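Local structure of NAD_Gly3P_dh, NAD-dependent glycerol-3-phosphate dehydrogenase (Streptosporangium roseum, 5OCM) at residues 4-9 with 27-32; 182-187 with 200-205. The protein binds NADP(H) and probably reduces imines to amines, as an imine reductase of the family related to beta-hydroxyacid dehydrogenases. One frame throughout, in Å; residues are numbered along the deposited sequence.

From the N terminus, the chain first runs through strand 6-9, helix 13-24 and strand 29-32, and interaction 1 (4-9 with 27-32) closes this beta-alpha-beta loop within the nucleotide-binding domain. Interaction 2 (182-187 with 200-205) closes a later, shorter loop: helix 165-192 ends, the chain turns, and helix 198-225 sets off in a mostly opposed direction. The two loops follow in series, neither nesting nor crossing. The centres of interaction 1 and interaction 2 lie about 40 Å apart, on opposite sides of the centre of the chain. Between the nearest atoms of interaction 1 and interaction 2 the distance is about 28 Å. Interaction 1 thus joins strands beside the cofactor, whereas interaction 2 joins two helices of the C-terminal domain.

Interaction 1: residues 4-9 with 27-32; sequences TDVTVL and HATTVW
V6 and T29, T7 and T30, V8 and V31, and L9 and W32 pair in parallel as the first beta-alpha-beta unit of a Rossmann fold, with helix 13-24 as the crossover. The axes of strands 6-9 and 29-32 approach to 4.7 Å at 16°.

The backbone ladder alternates: A28 O accepts a hydrogen bond from V6 N, T30 N donates to V6 O, V8 N to T30 O, and W32 N to V8 O. CA-H...O contacts accompany it, such as T7 CA to T30 O at 3.1 Å. At the entry to the strands, A28 O also accepts D5 N at 2.8 Å, this donor tilted 34° from the carbonyl plane, so two amides grip one oxygen. D5 returns a bond through its carboxylate: A28 N meets D5 OD2 at 2.9 Å, on its anti side and well out of the carboxylate plane, so A28 is held to D5 through both its N-H and its C=O.

Apolar contacts are sparser. L9 CD2 lies 4.0 Å from W32 CB and near the six-membered part of the indole, approaching it obliquely. The W32 side chain also comes close to the bound NADP and to R34, so this end of the pairing borders the cofactor site. V6 and T29, on the other face, both pack on F22 of helix 13-24.

Methyl and hydroxyl meet where V6 and T29 lie side by side, V6 CG1 3.7 Å from T29 OG1, which donates to H27 O.

Hydroxyls link T4 and T30. T7 OG1 is hydrogen-bonded to S60 OG and A56 O, and S60 OG also bonds T4 OG1. T4 holds OG1 between its backbone N and carbonyl carbon (chi1 49°), and its side chain crosses that of T30 at about a right angle, which brings T4 OG1 within 2.7 Å of T30 OG1 in a hydrogen bond.

Interaction 2: residues 182-187 with 200-205; sequences NSFLHG and TFAPFA
F184 and F201 lie with their ring planes almost parallel, at 5°, yet slid so far apart that they barely overlap: the centroids are 5.5 Å from each other. The two side chains run past one another in opposite directions, and the closest approach is at one corner of each ring, F184 CE1 to F201 CD2 at 3.4 Å. Both rings leave their helices with CG anti to the backbone N (chi1 169° for F184), which sends them between the helices, where they bridge segment axes 10.8 Å apart at their closest.

Two alanines complete the seat of F184. A205 CB meets CD1 of this ring at 3.7 Å, and it also sits 4.2 Å above one face of the F201 ring, offset toward its rim. A202 CB touches F184 more loosely, reaching CZ at 4.2 Å. On the other helix, G187 brings bare backbone to F201, with G187 C 3.8 Å from F201 CE2. No hydrogen bond crosses between the two segments; ring and methyl packing dominates, with the carbonyl oxygen of F184 at the edge of the F201 ring, in its plane.

The axes of 182-187 and 200-205 differ by 137° in N-to-C direction, so at this point the two helices run roughly opposed but splayed. H186 packs on helices 235-252 and 257-271, while the second subunit places V216 on F184 and L173 on F201.

Interaction 1: residues 4-9 with 27-32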
loop_
_atom_site.group_PDB
_atom_site.type_symbol
_atom_site.label_atom_id
_atom_site.label_comp_id
_atom_site.label_asym_id
_atom_site.label_seq_id
_atom_site.Cartn_x
_atom_site.Cartn_y
_atom_site.Cartn_z
ATOM N N THR A 4 8.440 -37.450 -15.999
ATOM C CA THR A 4 7.494 -36.598 -15.346
ATOM C C THR A 4 7.240 -35.381 -16.218
ATOM O O THR A 4 7.894 -35.174 -17.195
ATOM C CB THR A 4 7.968 -36.212 -13.915
ATOM O OG1 THR A 4 9.328 -35.754 -13.927
ATOM C CG2 THR A 4 7.888 -37.392 -12.962
ATOM N N ASP A 5 6.257 -34.587 -15.846
ATOM C CA ASP A 5 5.840 -33.414 -16.619
ATOM C C ASP A 5 6.629 -32.159 -16.246
ATOM O O ASP A 5 6.846 -31.301 -17.086
ATOM C CB ASP A 5 4.343 -33.141 -16.374
ATOM C CG ASP A 5 3.462 -34.296 -16.783
ATOM O OD1 ASP A 5 3.658 -34.842 -17.848
ATOM O OD2 ASP A 5 2.582 -34.668 -16.018
ATOM N N VAL A 6 7.023 -32.061 -14.965
ATOM C CA VAL A 6 7.673 -30.877 -14.446
ATOM C C VAL A 6 8.620 -31.253 -13.312
ATOM O O VAL A 6 8.337 -32.148 -12.546
ATOM C CB VAL A 6 6.627 -29.782 -14.055
ATOM C CG1 VAL A 6 5.781 -30.255 -12.963
ATOM C CG2 VAL A 6 7.311 -28.501 -13.618
ATOM N N THR A 7 9.781 -30.618 -13.286
ATOM C CA THR A 7 10.791 -30.718 -12.234
ATOM C C THR A 7 10.877 -29.381 -11.466
ATOM O O THR A 7 10.854 -28.322 -12.089
ATOM C CB THR A 7 12.160 -31.084 -12.822
ATOM O OG1 THR A 7 12.095 -32.467 -13.271
ATOM C CG2 THR A 7 13.265 -30.945 -11.785
ATOM N N VAL A 8 10.938 -29.459 -10.126
ATOM C CA VAL A 8 11.226 -28.338 -9.297
ATOM C C VAL A 8 12.583 -28.575 -8.605
ATOM O O VAL A 8 12.783 -29.609 -7.908
ATOM C CB VAL A 8 10.140 -28.081 -8.235
ATOM C CG1 VAL A 8 10.521 -26.897 -7.336
ATOM C CG2 VAL A 8 8.793 -27.848 -8.926
ATOM N N LEU A 9 13.522 -27.648 -8.838
ATOM C CA LEU A 9 14.796 -27.608 -8.143
ATOM C C LEU A 9 14.757 -26.500 -7.107
ATOM O O LEU A 9 14.629 -25.332 -7.464
ATOM C CB LEU A 9 15.935 -27.331 -9.118
ATOM C CG LEU A 9 15.996 -28.211 -10.359
ATOM C CD1 LEU A 9 17.130 -27.785 -11.289
ATOM C CD2 LEU A 9 16.162 -29.682 -9.997
ATOM N N HIS A 27 -0.128 -32.842 -12.266
ATOM C CA HIS A 27 1.118 -32.990 -13.055
ATOM C C HIS A 27 2.073 -33.977 -12.369
ATOM O O HIS A 27 2.293 -33.908 -11.159
ATOM C CB HIS A 27 1.832 -31.657 -13.228
ATOM C CG HIS A 27 1.000 -30.638 -13.915
ATOM N ND1 HIS A 27 0.724 -30.692 -15.263
ATOM C CD2 HIS A 27 0.367 -29.538 -13.436
ATOM C CE1 HIS A 27 -0.070 -29.672 -15.580
ATOM N NE2 HIS A 27 -0.300 -28.962 -14.484
ATOM N N ALA A 28 2.658 -34.885 -13.135
ATOM C CA ALA A 28 3.740 -35.706 -12.628
ATOM C C ALA A 28 4.940 -34.817 -12.337
ATOM O O ALA A 28 5.402 -34.110 -13.244
ATOM C CB ALA A 28 4.100 -36.805 -13.615
ATOM N N THR A 29 5.416 -34.866 -11.112
ATOM C CA THR A 29 6.375 -33.906 -10.614
ATOM C C THR A 29 7.572 -34.590 -9.983
ATOM O O THR A 29 7.434 -35.404 -9.060
ATOM C CB THR A 29 5.701 -32.948 -9.585
ATOM O OG1 THR A 29 4.562 -32.357 -10.188
ATOM C CG2 THR A 29 6.636 -31.896 -9.167
ATOM N N THR A 30 8.765 -34.239 -10.460
ATOM C CA THR A 30 10.028 -34.640 -9.852
ATOM C C THR A 30 10.610 -33.447 -9.073
ATOM O O THR A 30 10.550 -32.293 -9.529
ATOM C CB THR A 30 11.036 -35.102 -10.900
ATOM O OG1 THR A 30 10.522 -36.294 -11.545
ATOM C CG2 THR A 30 12.390 -35.411 -10.307
ATOM N N VAL A 31 11.113 -33.701 -7.869
ATOM C CA VAL A 31 11.709 -32.692 -7.044
ATOM C C VAL A 31 13.124 -33.013 -6.587
ATOM O O VAL A 31 13.512 -34.164 -6.490
ATOM C CB VAL A 31 10.832 -32.406 -5.798
ATOM C CG1 VAL A 31 9.407 -32.031 -6.217
ATOM C CG2 VAL A 31 10.812 -33.572 -4.859
ATOM N N TRP A 32 13.891 -31.964 -6.269
ATOM C CA TRP A 32 15.247 -32.093 -5.746
ATOM C C TRP A 32 15.560 -30.864 -4.926
ATOM O O TRP A 32 15.115 -29.743 -5.235
ATOM C CB TRP A 32 16.277 -32.228 -6.874
ATOM C CG TRP A 32 17.699 -32.178 -6.378
ATOM C CD1 TRP A 32 18.463 -33.216 -5.877
ATOM C CD2 TRP A 32 18.531 -31.021 -6.277
ATOM N NE1 TRP A 32 19.687 -32.785 -5.496
ATOM C CE2 TRP A 32 19.772 -31.435 -5.719
ATOM C CE3 TRP A 32 18.342 -29.668 -6.562
ATOM C CZ2 TRP A 32 20.833 -30.554 -5.492
ATOM C CZ3 TRP A 32 19.416 -28.776 -6.323
ATOM C CH2 TRP A 32 20.627 -29.233 -5.816
#

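Interaction 2: residues 182-187 with 200-205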
loop_
_atom_site.group_PDB
_atom_site.type_symbol
_atom_site.label_atom_id
_atom_site.label_comp_id
_atom_site.label_asym_id
_atom_site.label_seq_id
_atom_site.Cartn_x
_atom_site.Cartn_y
_atom_site.Cartn_z
ATOM N N ASN A 182 5.405 -1.538 6.253
ATOM C CA ASN A 182 6.049 -0.730 7.294
ATOM C C ASN A 182 5.114 0.339 7.841
ATOM O O ASN A 182 5.034 0.527 9.058
ATOM C CB ASN A 182 7.355 -0.111 6.806
ATOM C CG ASN A 182 8.521 -1.060 6.762
ATOM O OD1 ASN A 182 8.453 -2.157 7.307
ATOM N ND2 ASN A 182 9.625 -0.622 6.116
ATOM N N SER A 183 4.395 1.031 6.963
ATOM C CA SER A 183 3.478 2.057 7.416
ATOM C C SER A 183 2.270 1.447 8.141
ATOM O O SER A 183 1.779 2.016 9.118
ATOM C CB SER A 183 3.090 2.981 6.250
ATOM O OG SER A 183 2.486 2.265 5.216
ATOM N N PHE A 184 1.814 0.257 7.705
ATOM C CA PHE A 184 0.779 -0.430 8.463
ATOM C C PHE A 184 1.267 -0.753 9.892
ATOM O O PHE A 184 0.534 -0.517 10.884
ATOM C CB PHE A 184 0.352 -1.756 7.799
ATOM C CG PHE A 184 -0.518 -2.587 8.703
ATOM C CD1 PHE A 184 -1.818 -2.183 8.961
ATOM C CD2 PHE A 184 -0.024 -3.683 9.330
ATOM C CE1 PHE A 184 -2.616 -2.857 9.872
ATOM C CE2 PHE A 184 -0.823 -4.423 10.227
ATOM C CZ PHE A 184 -2.125 -3.984 10.512
ATOM N N LEU A 185 2.475 -1.269 9.984
ATOM C CA LEU A 185 3.043 -1.644 11.309
ATOM C C LEU A 185 3.282 -0.428 12.200
ATOM O O LEU A 185 2.945 -0.455 13.405
ATOM C CB LEU A 185 4.316 -2.496 11.192
ATOM C CG LEU A 185 4.116 -3.883 10.514
ATOM C CD1 LEU A 185 5.491 -4.448 10.264
ATOM C CD2 LEU A 185 3.299 -4.834 11.297
ATOM N N HIS A 186 3.740 0.673 11.612
ATOM C CA HIS A 186 3.813 1.938 12.381
ATOM C C HIS A 186 2.443 2.355 12.881
ATOM O O HIS A 186 2.268 2.730 14.072
ATOM C CB HIS A 186 4.479 3.013 11.502
ATOM C CG HIS A 186 4.475 4.403 12.080
ATOM N ND1 HIS A 186 4.600 4.673 13.423
ATOM C CD2 HIS A 186 4.396 5.593 11.484
ATOM C CE1 HIS A 186 4.556 5.988 13.612
ATOM N NE2 HIS A 186 4.428 6.565 12.452
ATOM N N GLY A 187 1.442 2.278 12.008
ATOM C CA GLY A 187 0.071 2.607 12.399
ATOM C C GLY A 187 -0.458 1.731 13.487
ATOM O O GLY A 187 -1.121 2.221 14.423
ATOM N N THR A 200 -8.041 -5.162 15.027
ATOM C CA THR A 200 -9.102 -4.147 14.920
ATOM C C THR A 200 -8.799 -3.116 13.836
ATOM O O THR A 200 -9.712 -2.766 13.058
ATOM C CB THR A 200 -9.339 -3.459 16.276
ATOM O OG1 THR A 200 -9.661 -4.475 17.235
ATOM C CG2 THR A 200 -10.469 -2.446 16.205
ATOM N N PHE A 201 -7.562 -2.664 13.788
ATOM C CA PHE A 201 -7.092 -1.689 12.800
ATOM C C PHE A 201 -7.072 -2.247 11.379
ATOM O O PHE A 201 -7.386 -1.533 10.429
ATOM C CB PHE A 201 -5.717 -1.191 13.230
ATOM C CG PHE A 201 -5.079 -0.194 12.274
ATOM C CD1 PHE A 201 -5.791 0.908 11.843
ATOM C CD2 PHE A 201 -3.759 -0.339 11.891
ATOM C CE1 PHE A 201 -5.187 1.866 11.006
ATOM C CE2 PHE A 201 -3.145 0.585 11.062
ATOM C CZ PHE A 201 -3.849 1.711 10.608
ATOM N N ALA A 202 -6.684 -3.517 11.230
ATOM C CA ALA A 202 -6.441 -4.089 9.889
ATOM C C ALA A 202 -7.539 -3.889 8.861
ATOM O O ALA A 202 -7.256 -3.505 7.715
ATOM C CB ALA A 202 -6.013 -5.548 9.964
ATOM N N PRO A 203 -8.818 -4.143 9.220
ATOM C CA PRO A 203 -9.856 -3.959 8.181
ATOM C C PRO A 203 -9.997 -2.506 7.710
ATOM O O PRO A 203 -10.304 -2.260 6.525
ATOM C CB PRO A 203 -11.151 -4.423 8.866
ATOM C CG PRO A 203 -10.707 -5.248 9.998
ATOM C CD PRO A 203 -9.332 -4.835 10.416
ATOM N N PHE A 204 -9.733 -1.562 8.607
ATOM C CA PHE A 204 -9.691 -0.126 8.222
ATOM C C PHE A 204 -8.504 0.121 7.269
ATOM O O PHE A 204 -8.661 0.755 6.222
ATOM C CB PHE A 204 -9.583 0.764 9.456
ATOM C CG PHE A 204 -10.781 0.721 10.344
ATOM C CD1 PHE A 204 -11.880 1.565 10.099
ATOM C CD2 PHE A 204 -10.855 -0.149 11.408
ATOM C CE1 PHE A 204 -13.024 1.504 10.902
ATOM C CE2 PHE A 204 -12.020 -0.206 12.212
ATOM C CZ PHE A 204 -13.084 0.615 11.959
ATOM N N ALA A 205 -7.336 -0.377 7.660
ATOM C CA ALA A 205 -6.150 -0.240 6.809
ATOM C C ALA A 205 -6.430 -0.805 5.424
ATOM O O ALA A 205 -6.102 -0.179 4.419
ATOM C CB ALA A 205 -4.944 -0.876 7.433
#